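Local structure of UPF0141 protein yjdB (Campylobacter jejuni subsp. jejuni HB93-13, 4TN0) at residues A[274-279]-A[305-310]; A[280-285]-A[293-298]; A[105-110]-A[150-155]. The protein probably transfers phosphoethanolamine to acceptor molecules in the periplasm, using a zinc-dependent catalytic domain of the alkaline phosphatase-like fold, and is required for polymyxin resistance and motility. All blocks are in the same frame, centred on the assembly; numbering follows the deposited sequence.

Contact 1: A[274-279]-A[305-310]; sequences LKLSQD and PKLKAN
Leu274, Leu276 and Leu307 supply the apolar part of this contact. Leu307 CD1 does most of the touching. It lies 3.6 Å from Leu274 CD1 and 3.7 Å from Leu276 CD2, so one methyl group serves both leucines of 274-279. The side chains of Leu274 and Leu307 run antiparallel, one alongside the other, whereas Leu276 meets Leu307 at a slant. With CG anti to the backbone N (chi1 177°), Leu307 sends its branch to these two side chains. Ala309 adds its methyl group. Its CB packs on the backbone of Lys275, 3.6 Å from Lys275 O, and lies more loosely beside Leu274 CD2.

The contact lies at one edge of the large mixed sheet of the alkaline phosphatase-like fold. Strand 276-277 is the outermost strand there and pairs in parallel with strand 53-59; Leu276 exchanges backbone hydrogen bonds with Asn57 and Ser59. Segment 305-310, close to the end of the modelled chain, has no regular structure and passes across this edge strand. The short segments run at 76° to each other.

The backbone is joined by one hydrogen bond, from Asn310 N to Lys275 O. It measures 2.9 Å and is almost straight, with an N-H...O angle of 177°. The side chain of Asn310 covers the backbone of Leu276, and its end comes close to Ser277. Ser277 OG accepts from Asp279 N at 3.2 Å, which forms an ST turn where the chain leaves the strand. Asp279 OD1 turns to Arg78 N, outside the contact.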
loop_
_atom_site.group_PDB
_atom_site.type_symbol
_atom_site.label_atom_id
_atom_site.label_comp_id
_atom_site.label_asym_id
_atom_site.label_seq_id
_atom_site.Cartn_x
_atom_site.Cartn_y
_atom_site.Cartn_z
ATOM N N LEU A 274 -16.821 -3.166 -2.832
ATOM C CA LEU A 274 -16.854 -4.601 -2.520
ATOM C C LEU A 274 -15.970 -4.965 -1.339
ATOM O O LEU A 274 -14.885 -4.399 -1.186
ATOM C CB LEU A 274 -16.408 -5.418 -3.739
ATOM C CG LEU A 274 -17.260 -5.437 -5.010
ATOM C CD1 LEU A 274 -16.374 -5.795 -6.180
ATOM C CD2 LEU A 274 -18.395 -6.430 -4.886
ATOM N N LYS A 275 -16.408 -5.929 -0.530
ATOM C CA LYS A 275 -15.587 -6.439 0.569
ATOM C C LYS A 275 -14.322 -7.125 0.022
ATOM O O LYS A 275 -14.327 -8.310 -0.345
ATOM C CB LYS A 275 -16.401 -7.390 1.452
ATOM C CG LYS A 275 -15.643 -8.031 2.616
ATOM C CD LYS A 275 -16.589 -8.832 3.515
ATOM C CE LYS A 275 -15.942 -9.275 4.830
ATOM N NZ LYS A 275 -15.383 -10.666 4.775
ATOM N N LEU A 276 -13.237 -6.358 -0.026
ATOM C CA LEU A 276 -11.954 -6.847 -0.507
ATOM C C LEU A 276 -10.931 -6.750 0.619
ATOM O O LEU A 276 -11.287 -6.394 1.740
ATOM C CB LEU A 276 -11.517 -6.056 -1.733
ATOM C CG LEU A 276 -12.543 -6.116 -2.856
ATOM C CD1 LEU A 276 -12.471 -4.879 -3.731
ATOM C CD2 LEU A 276 -12.273 -7.365 -3.679
ATOM N N SER A 277 -9.673 -7.077 0.322
ATOM C CA SER A 277 -8.651 -7.177 1.354
ATOM C C SER A 277 -7.256 -7.394 0.786
ATOM O O SER A 277 -7.075 -7.459 -0.405
ATOM C CB SER A 277 -8.982 -8.322 2.306
ATOM O OG SER A 277 -8.784 -9.562 1.658
ATOM N N GLN A 278 -6.268 -7.505 1.660
ATOM C CA GLN A 278 -4.910 -7.787 1.228
ATOM C C GLN A 278 -4.816 -9.151 0.543
ATOM O O GLN A 278 -3.885 -9.404 -0.236
ATOM C CB GLN A 278 -3.948 -7.704 2.417
ATOM C CG GLN A 278 -3.457 -6.271 2.655
ATOM C CD GLN A 278 -2.935 -6.014 4.062
ATOM O OE1 GLN A 278 -2.767 -6.935 4.862
ATOM N NE2 GLN A 278 -2.706 -4.740 4.379
ATOM N N ASP A 279 -5.782 -10.023 0.816
ATOM C CA ASP A 279 -5.873 -11.312 0.120
ATOM C C ASP A 279 -5.806 -11.126 -1.417
ATOM O O ASP A 279 -5.190 -11.912 -2.124
ATOM C CB ASP A 279 -7.167 -12.037 0.507
ATOM C CG ASP A 279 -7.112 -12.646 1.908
ATOM O OD1 ASP A 279 -6.024 -12.647 2.524
ATOM O OD2 ASP A 279 -8.165 -13.150 2.378
ATOM N N PRO A 305 -12.694 -8.253 -14.697
ATOM C CA PRO A 305 -14.159 -8.232 -14.631
ATOM C C PRO A 305 -14.776 -9.389 -13.843
ATOM O O PRO A 305 -15.893 -9.245 -13.355
ATOM C CB PRO A 305 -14.566 -8.320 -16.104
ATOM C CG PRO A 305 -13.396 -7.757 -16.854
ATOM C CD PRO A 305 -12.209 -8.257 -16.088
ATOM N N LYS A 306 -14.075 -10.512 -13.730
ATOM C CA LYS A 306 -14.613 -11.676 -13.027
ATOM C C LYS A 306 -14.431 -11.614 -11.513
ATOM O O LYS A 306 -14.808 -12.552 -10.804
ATOM C CB LYS A 306 -14.007 -12.953 -13.618
ATOM C CG LYS A 306 -13.765 -12.804 -15.145
ATOM C CD LYS A 306 -13.370 -14.089 -15.866
ATOM C CE LYS A 306 -12.858 -13.800 -17.278
ATOM N NZ LYS A 306 -12.471 -15.048 -18.003
ATOM N N LEU A 307 -13.812 -10.531 -11.030
ATOM C CA LEU A 307 -13.588 -10.303 -9.594
ATOM C C LEU A 307 -14.897 -10.335 -8.819
ATOM O O LEU A 307 -15.872 -9.689 -9.198
ATOM C CB LEU A 307 -12.845 -8.962 -9.374
ATOM C CG LEU A 307 -12.448 -8.284 -8.036
ATOM C CD1 LEU A 307 -13.605 -7.868 -7.125
ATOM C CD2 LEU A 307 -11.417 -9.083 -7.257
ATOM N N LYS A 308 -14.909 -11.106 -7.738
ATOM C CA LYS A 308 -15.988 -11.056 -6.768
ATOM C C LYS A 308 -15.410 -10.656 -5.415
ATOM O O LYS A 308 -14.190 -10.559 -5.251
ATOM C CB LYS A 308 -16.704 -12.404 -6.675
ATOM C CG LYS A 308 -16.799 -13.163 -8.003
ATOM C CD LYS A 308 -17.176 -14.635 -7.781
ATOM C CE LYS A 308 -17.468 -15.377 -9.084
ATOM N NZ LYS A 308 -18.286 -16.611 -8.839
ATOM N N ALA A 309 -16.297 -10.397 -4.460
ATOM C CA ALA A 309 -15.906 -10.062 -3.099
ATOM C C ALA A 309 -15.355 -11.272 -2.353
ATOM O O ALA A 309 -15.501 -12.408 -2.803
ATOM C CB ALA A 309 -17.082 -9.472 -2.345
ATOM N N ASN A 310 -14.721 -11.020 -1.211
ATOM C CA ASN A 310 -14.252 -12.093 -0.348
ATOM C C ASN A 310 -15.411 -12.798 0.339
ATOM O O ASN A 310 -16.389 -12.160 0.726
ATOM C CB ASN A 310 -13.290 -11.564 0.723
ATOM C CG ASN A 310 -12.094 -10.808 0.145
ATOM O OD1 ASN A 310 -11.943 -10.663 -1.069
ATOM N ND2 ASN A 310 -11.238 -10.319 1.033
#

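Contact 2: A[280-285]-A[293-298]; sequences NLFSTL and TSVYEP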
loop_
_atom_site.group_PDB
_atom_site.type_symbol
_atom_site.label_atom_id
_atom_site.label_comp_id
_atom_site.label_asym_id
_atom_site.label_seq_id
_atom_site.Cartn_x
_atom_site.Cartn_y
_atom_site.Cartn_z
ATOM N N ASN A 280 -6.427 -10.052 -1.893
ATOM C CA ASN A 280 -6.510 -9.717 -3.298
ATOM C C ASN A 280 -5.207 -9.265 -3.945
ATOM O O ASN A 280 -5.166 -9.123 -5.162
ATOM C CB ASN A 280 -7.540 -8.601 -3.504
ATOM C CG ASN A 280 -8.947 -9.041 -3.194
ATOM O OD1 ASN A 280 -9.449 -8.829 -2.091
ATOM N ND2 ASN A 280 -9.600 -9.659 -4.169
ATOM N N LEU A 281 -4.143 -9.031 -3.174
ATOM C CA LEU A 281 -2.981 -8.378 -3.783
ATOM C C LEU A 281 -2.239 -9.369 -4.671
ATOM O O LEU A 281 -1.732 -9.010 -5.738
ATOM C CB LEU A 281 -2.011 -7.796 -2.726
ATOM C CG LEU A 281 -0.801 -7.093 -3.384
ATOM C CD1 LEU A 281 -1.230 -5.909 -4.239
ATOM C CD2 LEU A 281 0.330 -6.659 -2.430
ATOM N N PHE A 282 -2.252 -10.634 -4.277
ATOM C CA PHE A 282 -1.490 -11.637 -5.003
ATOM C C PHE A 282 -1.945 -11.757 -6.463
ATOM O O PHE A 282 -1.135 -11.583 -7.375
ATOM C CB PHE A 282 -1.594 -12.996 -4.310
ATOM C CG PHE A 282 -0.752 -14.059 -4.951
ATOM C CD1 PHE A 282 0.613 -14.110 -4.718
ATOM C CD2 PHE A 282 -1.315 -14.977 -5.827
ATOM C CE1 PHE A 282 1.394 -15.083 -5.314
ATOM C CE2 PHE A 282 -0.538 -15.949 -6.434
ATOM C CZ PHE A 282 0.818 -16.001 -6.181
ATOM N N SER A 283 -3.233 -12.022 -6.689
ATOM C CA SER A 283 -3.708 -12.228 -8.056
ATOM C C SER A 283 -3.722 -10.915 -8.824
ATOM O O SER A 283 -3.503 -10.911 -10.043
ATOM C CB SER A 283 -5.115 -12.846 -8.080
ATOM O OG SER A 283 -5.110 -14.201 -7.657
ATOM N N THR A 284 -3.932 -9.806 -8.112
ATOM C CA THR A 284 -3.944 -8.493 -8.759
ATOM C C THR A 284 -2.581 -8.188 -9.354
ATOM O O THR A 284 -2.485 -7.603 -10.435
ATOM C CB THR A 284 -4.339 -7.354 -7.783
ATOM O OG1 THR A 284 -5.691 -7.537 -7.357
ATOM C CG2 THR A 284 -4.241 -6.003 -8.470
ATOM N N LEU A 285 -1.530 -8.627 -8.668
ATOM C CA LEU A 285 -0.160 -8.377 -9.115
ATOM C C LEU A 285 0.261 -9.319 -10.258
ATOM O O LEU A 285 0.990 -8.926 -11.169
ATOM C CB LEU A 285 0.798 -8.509 -7.933
ATOM C CG LEU A 285 0.862 -7.380 -6.896
ATOM C CD1 LEU A 285 1.909 -7.754 -5.880
ATOM C CD2 LEU A 285 1.195 -6.023 -7.508
ATOM N N THR A 293 -0.650 -18.747 -15.134
ATOM C CA THR A 293 -0.358 -19.751 -14.118
ATOM C C THR A 293 -1.657 -20.196 -13.470
ATOM O O THR A 293 -2.643 -19.460 -13.474
ATOM C CB THR A 293 0.621 -19.224 -13.016
ATOM O OG1 THR A 293 0.753 -20.203 -11.975
ATOM C CG2 THR A 293 0.119 -17.908 -12.404
ATOM N N SER A 294 -1.661 -21.409 -12.933
ATOM C CA SER A 294 -2.861 -21.968 -12.314
ATOM C C SER A 294 -3.155 -21.359 -10.940
ATOM O O SER A 294 -4.292 -21.423 -10.457
ATOM C CB SER A 294 -2.739 -23.482 -12.192
ATOM O OG SER A 294 -1.638 -23.826 -11.377
ATOM N N VAL A 295 -2.149 -20.761 -10.306
ATOM C CA VAL A 295 -2.370 -20.183 -8.981
ATOM C C VAL A 295 -3.019 -18.808 -9.098
ATOM O O VAL A 295 -3.476 -18.238 -8.095
ATOM C CB VAL A 295 -1.080 -20.067 -8.171
ATOM C CG1 VAL A 295 -0.425 -21.425 -8.017
ATOM C CG2 VAL A 295 -0.142 -19.058 -8.803
ATOM N N TYR A 296 -3.065 -18.282 -10.321
ATOM C CA TYR A 296 -3.779 -17.044 -10.580
ATOM C C TYR A 296 -5.291 -17.257 -10.442
ATOM O O TYR A 296 -5.881 -18.119 -11.105
ATOM C CB TYR A 296 -3.430 -16.508 -11.970
ATOM C CG TYR A 296 -4.305 -15.359 -12.409
ATOM C CD1 TYR A 296 -4.124 -14.081 -11.881
ATOM C CD2 TYR A 296 -5.301 -15.541 -13.362
ATOM C CE1 TYR A 296 -4.919 -13.024 -12.277
ATOM C CE2 TYR A 296 -6.104 -14.487 -13.767
ATOM C CZ TYR A 296 -5.909 -13.232 -13.219
ATOM O OH TYR A 296 -6.705 -12.183 -13.621
ATOM N N GLU A 297 -5.925 -16.483 -9.571
ATOM C CA GLU A 297 -7.364 -16.599 -9.371
ATOM C C GLU A 297 -8.031 -15.340 -9.871
ATOM O O GLU A 297 -7.997 -14.315 -9.207
ATOM C CB GLU A 297 -7.710 -16.828 -7.903
ATOM C CG GLU A 297 -7.247 -18.141 -7.324
ATOM C CD GLU A 297 -7.470 -18.192 -5.833
ATOM O OE1 GLU A 297 -7.077 -17.216 -5.155
ATOM O OE2 GLU A 297 -8.053 -19.182 -5.339
ATOM N N PRO A 298 -8.686 -15.428 -11.029
ATOM C CA PRO A 298 -9.256 -14.256 -11.704
ATOM C C PRO A 298 -10.323 -13.575 -10.867
ATOM O O PRO A 298 -10.646 -12.411 -11.085
ATOM C CB PRO A 298 -9.867 -14.843 -12.977
ATOM C CG PRO A 298 -10.081 -16.298 -12.662
ATOM C CD PRO A 298 -8.969 -16.684 -11.747
#
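Ser283 and Glu297 meet in a helix-to-loop contact, partly buried and held by one polar bond with apolar packing beside it. Helix 281-288 follows the edge strand 276-277 of the large sheet. After the helix the chain turns back, and the irregular segment 293-298 runs past the early part of the helix. The backbones come closest at Ser283 and Tyr296, whose CA atoms are 5.4 Å apart.

Glu297 N donates to Ser283 OG over 3.1 Å, with an N-H...O angle of 157°. With OG anti to its carbonyl carbon (chi1 -71°), Ser283 directs the hydroxyl at the passing backbone. The carboxylate of Glu297 turns elsewhere, where OE1 forms a salt bridge with Lys77.

The two rings take part through their edges. Val295 CG2 meets the edge of the Phe282 ring, near its plane, 3.9 Å from Phe282 CE2. Elsewhere Phe282 packs on Ala90 of helix 90-96. Tyr296 presents its ring edge to the helix backbone, and Tyr296 CE1 lies 3.4 Å from Ser283 O. Its own hydroxyl is hydrogen-bonded to Asp301 OD1, farther along the same loop.

Near the start of helix 281-288, Asn280 O accepts twice from Thr284. Thr284 OG1 bonds to Asn280 O at 2.8 Å and Thr284 N at 3.3 Å, from opposite faces of the carbonyl plane. Thr284 OG1 also bonds to Leu302 N.

Across the two segments, the polar link thus pairs a helix hydroxyl with a loop N-H. Segment 293-298 has no regular structure, so its Glu297 N-H is satisfied by a side-chain hydroxyl.

Contact 3: A[105-110]-A[150-155]; sequences DNNSGG and VLHLQG
Asp105 OD2 accepts two hydrogen bonds: one from His152 ND1, at 2.6 Å, and one from Trp103 NE1. Asp105 OD2 lies in the plane of the His152 ring, and the bond reaches the syn side of the carboxylate, 35° out of the carboxylate plane. The carboxylate and ring planes are nearly perpendicular. The other oxygen, Asp105 OD1, accepts from Asn107 N in an Asx turn.

Asp105 and His152 are bridged neighbours on parallel strands 100-105 and 146-152, and their side chains leave the sheet on the same face. Asn106 N continues the pairing to His152 O at 3.0 Å. Beyond this the strands give way to loops at the C-terminal ends of the parallel strands, where active sites of alkaline phosphatase-like enzymes lie.

Asn107 covers one face of the imidazole. Its CB forms a CH-pi contact 3.5 Å from the centroid of the His152 ring, and its amide stacks on the ring with the planes only 3° apart. With CG anti to the backbone N (chi1 -167°), the amide reaches beyond the ring, and Asn107 ND2 donates to Leu153 O over 2.7 Å. The same nitrogen is hydrogen-bonded to Glu26 OE1, a zinc ligand. Asn107 OD1 accepts from Gly109 N, a second Asx turn, within the type I turn of Asn107 to Gly110.

Gln154 bends at its second torsion to bring Gln154 OE1 to Ser108 N at 2.7 Å.

The carboxylate of Asp105 fixes the rotation of the imidazole through ND1, while Asn107 covers one face. Asn107, fixed in turn by Leu153 O, is a second-shell partner of the zinc ligand Glu26.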
loop_
_atom_site.group_PDB
_atom_site.type_symbol
_atom_site.label_atom_id
_atom_site.label_comp_id
_atom_site.label_asym_id
_atom_site.label_seq_id
_atom_site.Cartn_x
_atom_site.Cartn_y
_atom_site.Cartn_z
ATOM N N ASP A 105 12.745 0.995 -0.034
ATOM C CA ASP A 105 12.184 0.871 1.312
ATOM C C ASP A 105 12.657 1.963 2.263
ATOM O O ASP A 105 13.850 2.071 2.556
ATOM C CB ASP A 105 12.541 -0.502 1.884
ATOM C CG ASP A 105 11.570 -0.962 2.958
ATOM O OD1 ASP A 105 11.413 -0.245 3.958
ATOM O OD2 ASP A 105 10.919 -2.019 2.770
ATOM N N ASN A 106 11.709 2.756 2.758
ATOM C CA ASN A 106 11.984 3.798 3.745
ATOM C C ASN A 106 11.425 3.432 5.134
ATOM O O ASN A 106 11.464 4.223 6.079
ATOM C CB ASN A 106 11.402 5.132 3.282
ATOM C CG ASN A 106 11.921 6.309 4.102
ATOM O OD1 ASN A 106 13.100 6.353 4.439
ATOM N ND2 ASN A 106 11.051 7.275 4.401
ATOM N N ASN A 107 10.884 2.224 5.239
ATOM C CA ASN A 107 10.238 1.790 6.465
ATOM C C ASN A 107 11.231 1.295 7.513
ATOM O O ASN A 107 12.091 0.472 7.214
ATOM C CB ASN A 107 9.211 0.714 6.135
ATOM C CG ASN A 107 8.282 0.441 7.277
ATOM O OD1 ASN A 107 8.602 -0.318 8.180
ATOM N ND2 ASN A 107 7.134 1.100 7.267
ATOM N N SER A 108 11.089 1.772 8.749
ATOM C CA SER A 108 12.041 1.427 9.807
ATOM C C SER A 108 12.129 -0.068 10.074
ATOM O O SER A 108 13.095 -0.535 10.668
ATOM C CB SER A 108 11.688 2.152 11.113
ATOM O OG SER A 108 10.425 1.773 11.632
ATOM N N GLY A 109 11.127 -0.820 9.630
ATOM C CA GLY A 109 11.105 -2.252 9.842
ATOM C C GLY A 109 11.624 -3.106 8.712
ATOM O O GLY A 109 11.761 -4.315 8.865
ATOM N N GLY A 110 11.934 -2.487 7.579
ATOM C CA GLY A 110 12.394 -3.237 6.426
ATOM C C GLY A 110 11.285 -3.872 5.601
ATOM O O GLY A 110 10.112 -3.543 5.766
ATOM N N VAL A 150 8.125 -0.921 -6.283
ATOM C CA VAL A 150 7.511 -0.879 -4.959
ATOM C C VAL A 150 8.115 0.247 -4.118
ATOM O O VAL A 150 9.342 0.379 -4.003
ATOM C CB VAL A 150 7.662 -2.209 -4.204
ATOM C CG1 VAL A 150 6.992 -2.098 -2.835
ATOM C CG2 VAL A 150 7.050 -3.368 -5.003
ATOM N N LEU A 151 7.244 1.097 -3.588
ATOM C CA LEU A 151 7.674 2.074 -2.610
ATOM C C LEU A 151 7.041 1.707 -1.263
ATOM O O LEU A 151 5.806 1.692 -1.134
ATOM C CB LEU A 151 7.283 3.488 -3.037
ATOM C CG LEU A 151 7.736 3.893 -4.446
ATOM C CD1 LEU A 151 7.247 5.299 -4.804
ATOM C CD2 LEU A 151 9.238 3.758 -4.616
ATOM N N HIS A 152 7.893 1.419 -0.274
ATOM C CA HIS A 152 7.463 1.043 1.077
ATOM C C HIS A 152 7.643 2.252 2.009
ATOM O O HIS A 152 8.773 2.649 2.325
ATOM C CB HIS A 152 8.267 -0.162 1.591
ATOM C CG HIS A 152 7.760 -0.745 2.882
ATOM N ND1 HIS A 152 8.515 -1.600 3.659
ATOM C CD2 HIS A 152 6.575 -0.609 3.525
ATOM C CE1 HIS A 152 7.832 -1.943 4.732
ATOM N NE2 HIS A 152 6.650 -1.361 4.674
ATOM N N LEU A 153 6.517 2.827 2.429
ATOM C CA LEU A 153 6.494 4.031 3.250
ATOM C C LEU A 153 6.748 3.803 4.739
ATOM O O LEU A 153 6.453 2.740 5.282
ATOM C CB LEU A 153 5.143 4.724 3.106
ATOM C CG LEU A 153 4.650 5.012 1.691
ATOM C CD1 LEU A 153 3.325 5.770 1.764
ATOM C CD2 LEU A 153 5.700 5.790 0.911
ATOM N N GLN A 154 7.298 4.818 5.394
ATOM C CA GLN A 154 7.237 4.924 6.845
ATOM C C GLN A 154 5.819 5.409 7.209
ATOM O O GLN A 154 5.279 5.080 8.283
ATOM C CB GLN A 154 8.316 5.882 7.367
ATOM C CG GLN A 154 8.494 5.951 8.888
ATOM C CD GLN A 154 9.159 4.720 9.522
ATOM O OE1 GLN A 154 9.097 3.606 9.007
ATOM N NE2 GLN A 154 9.784 4.934 10.670
ATOM N N GLY A 155 5.221 6.187 6.300
ATOM C CA GLY A 155 3.819 6.549 6.388
ATOM C C GLY A 155 3.439 7.211 7.707
ATOM O O GLY A 155 3.875 8.317 8.005
#

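In the fold
Contacts 1 and 2 are neighbours, with centres 11 Å apart, and helix 281-288 follows strand 276-277 directly in the chain. Contact 2 forms within the span of chain that contact 1 brings together, and the two touch where Leu307 CD2 packs 3.6 Å from Asn280 ND2. Contacts 1 and 3 both reach the large sheet, on opposite sides of the chain's centre; their centres are about 26 Å apart. Contact 3 lies by the metal: the Asn107 side chain is about 6 Å from the zinc ion. Segment 274-279 is also tied to that site, since Gln278 NE2 bonds to the backbone O of the zinc ligand Asp226.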